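(R)-S-adenosyl-L-methionine hydrolase (Thermus thermophilus, PDB 2CW5) catalyses the hydrolysis of S-adenosyl-L-methionine to adenosine and L-methionine, without chlorinase or fluorinase activity. Local coordinates at residues 48-53 / 230-235. Numbering follows the deposited sequence.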
loop_
_atom_site.group_PDB
_atom_site.type_symbol
_atom_site.label_atom_id
_atom_site.label_comp_id
_atom_site.label_asym_id
_atom_site.label_seq_id
_atom_site.Cartn_x
_atom_site.Cartn_y
_atom_site.Cartn_z
ATOM N N ALA C 48 6.209 -15.625 -0.663
ATOM C CA ALA C 48 7.030 -14.805 0.220
ATOM C C ALA C 48 8.485 -15.250 0.214
ATOM O O ALA C 48 9.395 -14.414 0.231
ATOM C CB ALA C 48 6.468 -14.842 1.645
ATOM N N ALA C 49 8.713 -16.564 0.190
ATOM C CA ALA C 49 10.082 -17.087 0.167
ATOM C C ALA C 49 10.790 -16.592 -1.085
ATOM O O ALA C 49 11.963 -16.214 -1.041
ATOM C CB ALA C 49 10.074 -18.619 0.174
ATOM N N TYR C 50 10.079 -16.605 -2.206
ATOM C CA TYR C 50 10.675 -16.162 -3.464
ATOM C C TYR C 50 10.986 -14.667 -3.441
ATOM O O TYR C 50 12.052 -14.246 -3.898
ATOM C CB TYR C 50 9.762 -16.487 -4.655
ATOM C CG TYR C 50 10.367 -16.063 -5.982
ATOM C CD1 TYR C 50 11.579 -16.603 -6.419
ATOM C CD2 TYR C 50 9.759 -15.087 -6.773
ATOM C CE1 TYR C 50 12.172 -16.181 -7.603
ATOM C CE2 TYR C 50 10.349 -14.654 -7.970
ATOM C CZ TYR C 50 11.556 -15.206 -8.372
ATOM O OH TYR C 50 12.158 -14.787 -9.538
ATOM N N ALA C 51 10.064 -13.864 -2.909
ATOM C CA ALA C 51 10.272 -12.419 -2.838
ATOM C C ALA C 51 11.564 -12.083 -2.085
ATOM O O ALA C 51 12.303 -11.184 -2.479
ATOM C CB ALA C 51 9.079 -11.743 -2.163
ATOM N N LEU C 52 11.826 -12.799 -0.994
ATOM C CA LEU C 52 13.042 -12.575 -0.217
ATOM C C LEU C 52 14.262 -12.963 -1.050
ATOM O O LEU C 52 15.255 -12.245 -1.087
ATOM C CB LEU C 52 13.003 -13.394 1.076
ATOM C CG LEU C 52 11.937 -12.954 2.091
ATOM C CD1 LEU C 52 11.876 -13.954 3.246
ATOM C CD2 LEU C 52 12.268 -11.559 2.612
ATOM N N PHE C 53 14.169 -14.110 -1.718
ATOM C CA PHE C 53 15.234 -14.624 -2.577
ATOM C C PHE C 53 15.596 -13.588 -3.644
ATOM O O PHE C 53 16.767 -13.337 -3.931
ATOM C CB PHE C 53 14.733 -15.905 -3.247
ATOM C CG PHE C 53 15.699 -16.519 -4.210
ATOM C CD1 PHE C 53 16.776 -17.277 -3.754
ATOM C CD2 PHE C 53 15.507 -16.382 -5.584
ATOM C CE1 PHE C 53 17.645 -17.893 -4.654
ATOM C CE2 PHE C 53 16.372 -16.996 -6.495
ATOM C CZ PHE C 53 17.442 -17.754 -6.027
ATOM N N LEU C 230 15.747 -17.930 -12.340
ATOM C CA LEU C 230 14.884 -19.108 -12.411
ATOM C C LEU C 230 14.034 -19.062 -13.675
ATOM O O LEU C 230 13.631 -17.984 -14.125
ATOM C CB LEU C 230 13.974 -19.176 -11.183
ATOM C CG LEU C 230 14.676 -19.317 -9.830
ATOM C CD1 LEU C 230 13.638 -19.339 -8.709
ATOM C CD2 LEU C 230 15.506 -20.592 -9.818
ATOM N N LEU C 231 13.762 -20.228 -14.253
ATOM C CA LEU C 231 12.953 -20.284 -15.465
ATOM C C LEU C 231 11.534 -19.839 -15.132
ATOM O O LEU C 231 10.982 -20.209 -14.096
ATOM C CB LEU C 231 12.941 -21.706 -16.050
ATOM C CG LEU C 231 12.166 -21.907 -17.365
ATOM C CD1 LEU C 231 12.688 -23.131 -18.099
ATOM C CD2 LEU C 231 10.682 -22.050 -17.082
ATOM N N GLU C 232 10.955 -19.029 -16.011
ATOM C CA GLU C 232 9.604 -18.532 -15.811
ATOM C C GLU C 232 8.743 -18.817 -17.035
ATOM O O GLU C 232 9.262 -19.004 -18.134
ATOM C CB GLU C 232 9.635 -17.023 -15.539
ATOM C CG GLU C 232 10.157 -16.647 -14.155
ATOM C CD GLU C 232 10.278 -15.142 -13.949
ATOM O OE1 GLU C 232 9.409 -14.392 -14.444
ATOM O OE2 GLU C 232 11.234 -14.710 -13.274
ATOM N N VAL C 233 7.430 -18.862 -16.823
ATOM C CA VAL C 233 6.462 -19.098 -17.893
ATOM C C VAL C 233 5.438 -17.972 -17.854
ATOM O O VAL C 233 4.733 -17.799 -16.858
ATOM C CB VAL C 233 5.720 -20.439 -17.711
ATOM C CG1 VAL C 233 4.587 -20.555 -18.735
ATOM C CG2 VAL C 233 6.690 -21.596 -17.879
ATOM N N ALA C 234 5.355 -17.204 -18.936
ATOM C CA ALA C 234 4.418 -16.091 -18.988
ATOM C C ALA C 234 3.532 -16.105 -20.224
ATOM O O ALA C 234 3.792 -16.816 -21.193
ATOM C CB ALA C 234 5.180 -14.770 -18.918
ATOM N N VAL C 235 2.469 -15.311 -20.167
ATOM C CA VAL C 235 1.539 -15.173 -21.276
ATOM C C VAL C 235 1.528 -13.693 -21.615
ATOM O O VAL C 235 1.288 -12.856 -20.744
ATOM C CB VAL C 235 0.107 -15.610 -20.886
ATOM C CG1 VAL C 235 -0.884 -15.161 -21.951
ATOM C CG2 VAL C 235 0.046 -17.123 -20.729
HETATM O O HOH W 1 13.730 -15.393 -11.989
#
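Tyr-50 of helix 45-55 and Leu-230, in the loop just before strand 231-235, make the closest apolar approach of the contact, with Tyr-50 CE1 and Leu-230 CD1 3.7 Å apart. The same methyl lies 4.1 Å from Tyr-50 CD1, meeting the CD1-CE1 side of the ring obliquely, and the two side chains run past each other in opposite directions. Phe-53, three residues, nearly one turn, further along the helix, also meets this methyl, obliquely, through CE2, 4.2 Å from Leu-230 CD1. One branch of a single leucine therefore meets both rings. Ile-188 of the neighbouring strand 187-189 also packs on Tyr-50 and Leu-230.

The polar part is indirect. Tyr-50 OH stands 3.8 Å from Glu-232 OE2, too far for a direct bond, and one water, set to one side of the line between them, bridges the two, 3.0 Å from Tyr-50 OH. That water donates to Glu-232 OE2 over 2.9 Å and accepts a longer bond, 3.3 Å, from the backbone N of Leu-230. The phenol reaches it because Tyr-50 CG is anti to the backbone N (chi1 -179°), sending the ring away from the helix toward the strand. Glu-232, its chain extended beyond CG, crosses Tyr-50 at about a right angle; its carboxylate plane is turned 85° from the Tyr-50 ring, and its OE1 makes a weak hydrogen bond with Tyr-224 OH.

The contact joins the N-terminal and C-terminal domains with only 135 Å² of buried surface, summed over both sides, and a backbone separation of 10.3 Å between Tyr-50 CA and Leu-230 CA. The water links Tyr-50 of the helix to a carboxylate that probably binds S-adenosyl-L-methionine, consistent with the substrate region lying where the domains meet.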